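PDB 5ZRU: alpha-1,3-glucanase from Bacillus circulans, which probably hydrolyses alpha-1,3-glucan, this chain being the catalytic unit of a longer, family GH87 secreted enzyme that also carries carbohydrate-binding modules. Local coordinates for residues Phe279-Met284 and Val311-Val316; Cys321-Gly326 and Ser344-Asn349. All blocks are in the same frame, centred on the assembly; numbering follows the deposited sequence.

Contact 1. Residues Phe279-Met284 and Val311-Val316; sequences FSHIYM and VHNVWV. With ZN (zinc ion), chain F; CA (calcium ion), chain L; PE5 (3,6,9,12,15,18,21,24-octaoxahexacosan-1-ol), chain C.
Two neighbouring coils of the parallel beta-helix meet here, Phe279-Met284 lying in register beside Val311-Val316, with a zinc site at the N-terminal end of the contact. His312 binds the zinc through NE2 at 2.1 Å, together with His3, Asp278 and a water that also bonds Ser280 OG. Its other nitrogen, ND1, donates a nearly straight bond (172°) to a lone pair of Asn313 OD1, 2.8 Å away, which fixes the ring's rotation. Ser280 CB sits over one face of this imidazole, 3.4 Å from its centroid. Both strands turn a corner, at His281 and Asn313, as coils of a right-handed beta-helix do between adjacent faces. There His281 N reaches Asn313 O at 2.8 Å from above the carbonyl plane, Asn313 CB lies over the His281 ring, and His281 NE2 binds a calcium ion. Beyond the corner, Met284 N bonds to Trp315 O at 2.7 Å. Tyr283, with CG anti to the backbone N (chi1 168°), turns the edge of its ring onto the face of Trp315, Tyr283 CD1 3.6 Å from Trp315 CG; Glu317 holds its hydroxyl. On the opposite face of the strands, Met284 CB lies 3.8 Å from Val316 CG1.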
# COMPACT_ATOMS: atom_id res chain seq x y z
N PHE A 279 10.87 -8.36 13.99
CA PHE A 279 10.74 -9.23 12.83
C PHE A 279 11.28 -8.45 11.64
O PHE A 279 10.82 -7.33 11.39
CB PHE A 279 9.26 -9.62 12.62
CG PHE A 279 9.04 -10.66 11.57
CD1 PHE A 279 9.12 -10.33 10.22
CD2 PHE A 279 8.70 -11.96 11.92
CE1 PHE A 279 8.91 -11.30 9.23
CE2 PHE A 279 8.48 -12.93 10.94
CZ PHE A 279 8.59 -12.60 9.60
N SER A 280 12.24 -9.02 10.92
CA SER A 280 12.89 -8.19 9.91
C SER A 280 13.51 -9.03 8.81
O SER A 280 13.79 -10.22 8.98
CB SER A 280 13.98 -7.30 10.53
OG SER A 280 15.06 -8.07 11.05
N HIS A 281 13.72 -8.36 7.67
CA HIS A 281 14.65 -8.78 6.61
C HIS A 281 14.16 -10.04 5.90
O HIS A 281 14.93 -10.97 5.64
CB HIS A 281 16.07 -8.95 7.17
CG HIS A 281 16.74 -7.64 7.42
ND1 HIS A 281 16.96 -6.73 6.41
CD2 HIS A 281 17.16 -7.05 8.56
CE1 HIS A 281 17.53 -5.65 6.91
NE2 HIS A 281 17.66 -5.82 8.21
N ILE A 282 12.88 -10.02 5.54
CA ILE A 282 12.20 -11.15 4.93
C ILE A 282 11.26 -10.62 3.87
O ILE A 282 10.63 -9.58 4.06
CB ILE A 282 11.44 -11.97 5.99
CG1 ILE A 282 12.43 -12.75 6.85
CG2 ILE A 282 10.40 -12.90 5.37
CD1 ILE A 282 11.90 -13.12 8.20
N TYR A 283 11.20 -11.31 2.73
CA TYR A 283 10.12 -11.14 1.76
C TYR A 283 9.06 -12.21 1.99
O TYR A 283 9.39 -13.38 2.23
CB TYR A 283 10.67 -11.24 0.33
CG TYR A 283 9.58 -11.38 -0.71
CD1 TYR A 283 8.92 -10.26 -1.20
CD2 TYR A 283 9.22 -12.63 -1.20
CE1 TYR A 283 7.91 -10.37 -2.15
CE2 TYR A 283 8.20 -12.75 -2.15
CZ TYR A 283 7.56 -11.63 -2.62
OH TYR A 283 6.56 -11.75 -3.57
N MET A 284 7.78 -11.83 1.92
CA MET A 284 6.69 -12.79 2.09
C MET A 284 5.68 -12.64 0.96
O MET A 284 5.36 -11.52 0.55
CB MET A 284 5.94 -12.61 3.43
CG MET A 284 6.81 -12.68 4.67
SD MET A 284 5.85 -13.30 6.08
CE MET A 284 4.38 -12.27 5.99
N VAL A 311 8.43 -4.33 13.24
CA VAL A 311 8.50 -5.13 12.02
C VAL A 311 9.13 -4.21 10.99
O VAL A 311 8.54 -3.18 10.64
CB VAL A 311 7.14 -5.65 11.56
CG1 VAL A 311 7.31 -6.58 10.33
CG2 VAL A 311 6.41 -6.37 12.69
N HIS A 312 10.34 -4.54 10.54
CA HIS A 312 11.08 -3.57 9.74
C HIS A 312 11.86 -4.27 8.65
O HIS A 312 12.22 -5.45 8.77
CB HIS A 312 12.01 -2.73 10.63
CG HIS A 312 13.14 -3.50 11.24
ND1 HIS A 312 14.36 -3.67 10.61
CD2 HIS A 312 13.25 -4.12 12.44
CE1 HIS A 312 15.17 -4.36 11.40
NE2 HIS A 312 14.52 -4.65 12.51
N ASN A 313 12.10 -3.55 7.56
CA ASN A 313 12.84 -4.10 6.42
C ASN A 313 12.20 -5.41 5.95
O ASN A 313 12.86 -6.43 5.77
CB ASN A 313 14.31 -4.30 6.78
CG ASN A 313 15.02 -3.00 7.07
OD1 ASN A 313 14.98 -2.49 8.20
ND2 ASN A 313 15.67 -2.45 6.06
N VAL A 314 10.88 -5.38 5.77
CA VAL A 314 10.18 -6.52 5.20
C VAL A 314 9.56 -6.09 3.88
O VAL A 314 9.37 -4.90 3.60
CB VAL A 314 9.11 -7.12 6.14
CG1 VAL A 314 9.75 -7.70 7.41
CG2 VAL A 314 8.02 -6.08 6.49
N TRP A 315 9.22 -7.08 3.07
CA TRP A 315 8.64 -6.90 1.74
C TRP A 315 7.49 -7.90 1.66
O TRP A 315 7.73 -9.11 1.67
CB TRP A 315 9.69 -7.15 0.66
CG TRP A 315 9.32 -6.73 -0.74
CD1 TRP A 315 8.09 -6.36 -1.20
CD2 TRP A 315 10.21 -6.64 -1.86
NE1 TRP A 315 8.16 -6.04 -2.54
CE2 TRP A 315 9.46 -6.20 -2.96
CE3 TRP A 315 11.59 -6.89 -2.03
CZ2 TRP A 315 10.03 -6.01 -4.23
CZ3 TRP A 315 12.15 -6.69 -3.29
CH2 TRP A 315 11.37 -6.25 -4.37
N VAL A 316 6.25 -7.41 1.67
CA VAL A 316 5.09 -8.30 1.73
C VAL A 316 4.07 -7.89 0.67
O VAL A 316 3.83 -6.69 0.46
CB VAL A 316 4.43 -8.34 3.13
CG1 VAL A 316 5.42 -8.88 4.15
CG2 VAL A 316 3.90 -6.96 3.53
ZN ZN F . 15.40 -5.58 14.16
CA CA L . 18.77 -4.61 9.64
C48 PE5 C . 2.50 -20.58 -4.88
C50 PE5 C . 1.65 -19.40 -5.35
O1 PE5 C . 1.28 -19.58 -6.69
C1 PE5 C . 0.44 -18.58 -7.21
C2 PE5 C . 0.26 -18.75 -8.72
O2 PE5 C . 1.48 -18.55 -9.37
C3 PE5 C . 1.50 -18.83 -10.74
C4 PE5 C . 2.92 -18.63 -11.29
O3 PE5 C . 3.36 -17.33 -11.01
C5 PE5 C . 4.61 -16.97 -11.53
C6 PE5 C . 5.48 -16.30 -10.45
O4 PE5 C . 5.27 -14.92 -10.38
C7 PE5 C . 5.24 -14.36 -9.09
C8 PE5 C . 6.48 -14.76 -8.30
O5 PE5 C . 6.26 -14.51 -6.94
C9 PE5 C . 7.22 -15.08 -6.08
C10 PE5 C . 8.13 -13.97 -5.57
O6 PE5 C . 9.46 -14.31 -5.83
C11 PE5 C . 10.34 -13.23 -5.85
C12 PE5 C . 11.69 -13.66 -6.42
O7 PE5 C . 12.63 -13.48 -5.41
C13 PE5 C . 13.87 -12.99 -5.84
C14 PE5 C . 14.93 -13.43 -4.84
O8 PE5 C . 14.60 -14.71 -4.39
C15 PE5 C . 15.44 -15.25 -3.41
C16 PE5 C . 16.13 -16.51 -3.96
O52 PE5 C . 15.58 -17.67 -3.39
O HOH W 1 16.89 -6.75 13.21
O HOH W 2 18.04 -2.56 10.04
O HOH W 3 18.47 -5.68 11.74

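Contact 2. Residues Cys321-Gly326 and Ser344-Asn349; sequences CGFWVG and SRIRNN
Phe323 and Ile346 meet at about a right angle, the methyl CD1 of Ile346 coming obliquely to the ring, 3.6 Å from Phe323 CE1. The isoleucine's other branch points at the backbone: with CG2 anti to the backbone N, that methyl stops 3.8 Å from Gly322 CA, where the absence of a side chain makes room for it. Asn349 supplies the third touch, its flat amide packing against the peptide between Cys321 and Gly322, Asn349 CG 3.7 Å from Gly322 N, without a hydrogen bond across the contact. Phe323, on strand 323-325, and Ile346, on strand 345-347, come from two different walls of the parallel beta-helix, with Gly322 and Asn349 in the turns beside them, so the side chains meet in the interior of the coil and no strand pairing joins the two segments. The amide of Asn349 is held by residues beyond the two segments, ND2 by Asn373 OD1 and OD1 by Phe319 N. Val354 of the next coil touches both Phe323 and Ile346, while Val311 and Val316 of strand 310-317 pack on Phe323 and Ile346 respectively. Gly322 itself is tied by backbone bonds to Phe301 and Asp352, the latter a ligand of a calcium ion about 6 Å from the Cys321 side chain.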
# COMPACT_ATOMS: atom_id res chain seq x y z
N CYS A 321 -4.50 -8.05 3.77
CA CYS A 321 -3.89 -6.77 4.09
C CYS A 321 -2.42 -7.04 4.35
O CYS A 321 -2.03 -8.17 4.67
CB CYS A 321 -4.50 -6.13 5.35
SG CYS A 321 -6.30 -5.98 5.38
N GLY A 322 -1.60 -6.00 4.25
CA GLY A 322 -0.20 -6.15 4.63
C GLY A 322 -0.07 -6.46 6.11
O GLY A 322 0.53 -7.47 6.50
N PHE A 323 -0.62 -5.57 6.93
CA PHE A 323 -0.65 -5.67 8.39
C PHE A 323 -2.07 -5.42 8.88
O PHE A 323 -2.69 -4.44 8.47
CB PHE A 323 0.25 -4.61 9.06
CG PHE A 323 1.73 -4.83 8.86
CD1 PHE A 323 2.33 -4.58 7.63
CD2 PHE A 323 2.51 -5.26 9.91
CE1 PHE A 323 3.70 -4.76 7.46
CE2 PHE A 323 3.87 -5.44 9.75
CZ PHE A 323 4.47 -5.19 8.53
N TRP A 324 -2.55 -6.24 9.80
CA TRP A 324 -3.76 -5.91 10.56
C TRP A 324 -3.43 -6.02 12.05
O TRP A 324 -3.37 -7.12 12.60
CB TRP A 324 -4.94 -6.80 10.19
CG TRP A 324 -6.22 -6.26 10.75
CD1 TRP A 324 -6.71 -6.43 12.02
CD2 TRP A 324 -7.14 -5.40 10.07
NE1 TRP A 324 -7.90 -5.74 12.16
CE2 TRP A 324 -8.19 -5.11 10.97
CE3 TRP A 324 -7.20 -4.86 8.78
CZ2 TRP A 324 -9.27 -4.30 10.62
CZ3 TRP A 324 -8.28 -4.06 8.43
CH2 TRP A 324 -9.30 -3.79 9.34
N VAL A 325 -3.20 -4.88 12.70
CA VAL A 325 -2.76 -4.85 14.09
C VAL A 325 -4.00 -4.73 14.96
O VAL A 325 -4.69 -3.71 14.94
CB VAL A 325 -1.78 -3.70 14.34
CG1 VAL A 325 -1.19 -3.78 15.75
CG2 VAL A 325 -0.68 -3.76 13.30
N GLY A 326 -4.30 -5.78 15.72
CA GLY A 326 -5.48 -5.73 16.56
C GLY A 326 -5.83 -7.05 17.21
O GLY A 326 -5.76 -8.11 16.59
N SER A 344 9.96 -0.65 4.94
CA SER A 344 9.31 -1.83 4.39
C SER A 344 8.58 -1.51 3.10
O SER A 344 8.34 -0.36 2.74
CB SER A 344 8.35 -2.45 5.41
OG SER A 344 9.07 -2.86 6.57
N ARG A 345 8.22 -2.58 2.39
CA ARG A 345 7.54 -2.51 1.10
C ARG A 345 6.27 -3.33 1.23
O ARG A 345 6.32 -4.55 1.38
CB ARG A 345 8.45 -3.03 -0.02
CG ARG A 345 9.79 -2.26 -0.07
CD ARG A 345 10.79 -2.87 -1.07
NE ARG A 345 12.15 -2.39 -0.80
CZ ARG A 345 13.14 -2.41 -1.68
NH1 ARG A 345 12.93 -2.88 -2.90
NH2 ARG A 345 14.35 -1.94 -1.36
N ILE A 346 5.13 -2.65 1.21
CA ILE A 346 3.86 -3.27 1.52
C ILE A 346 2.98 -2.99 0.32
O ILE A 346 2.51 -1.86 0.14
CB ILE A 346 3.25 -2.73 2.82
CG1 ILE A 346 4.26 -2.89 3.97
CG2 ILE A 346 1.93 -3.43 3.13
CD1 ILE A 346 3.99 -1.99 5.20
N ARG A 347 2.82 -3.98 -0.56
CA ARG A 347 2.36 -3.70 -1.91
C ARG A 347 1.42 -4.79 -2.40
O ARG A 347 1.49 -5.94 -1.97
CB ARG A 347 3.53 -3.59 -2.90
CG ARG A 347 4.61 -2.57 -2.50
CD ARG A 347 5.67 -2.48 -3.60
NE ARG A 347 6.71 -1.49 -3.30
CZ ARG A 347 7.94 -1.54 -3.82
NH1 ARG A 347 8.25 -2.54 -4.65
NH2 ARG A 347 8.85 -0.61 -3.51
N ASN A 348 0.52 -4.40 -3.32
CA ASN A 348 -0.28 -5.38 -4.07
C ASN A 348 -1.09 -6.28 -3.15
O ASN A 348 -1.24 -7.48 -3.40
CB ASN A 348 0.62 -6.22 -4.98
CG ASN A 348 1.58 -5.39 -5.77
OD1 ASN A 348 1.17 -4.47 -6.49
ND2 ASN A 348 2.87 -5.68 -5.63
N ASN A 349 -1.62 -5.72 -2.07
CA ASN A 349 -2.54 -6.47 -1.22
C ASN A 349 -3.98 -6.15 -1.63
O ASN A 349 -4.27 -5.11 -2.23
CB ASN A 349 -2.30 -6.14 0.25
CG ASN A 349 -0.87 -6.43 0.68
OD1 ASN A 349 -0.50 -7.59 0.87
ND2 ASN A 349 -0.06 -5.37 0.82

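From the N terminus, the chain runs through 279-284, makes one excursion that includes strands 301-302 and 304-305, and returns as 311-316, where contact 1 closes a loop of 26 residues. It then passes directly into 321-326 on another wall and comes back as 344-349, closing contact 2 after 17 intervening residues. The two loops follow in series, neither enclosing nor crossing the other. Contact 1 pairs two successive coils on both sides of a corner, whereas contact 2 spans the interior of the beta-helix. They join at strand 310-317, which neighbours 345-347: Val314 O lies 2.9 Å from Arg345 N, a probable hydrogen bond, and Trp315 packs on Arg345.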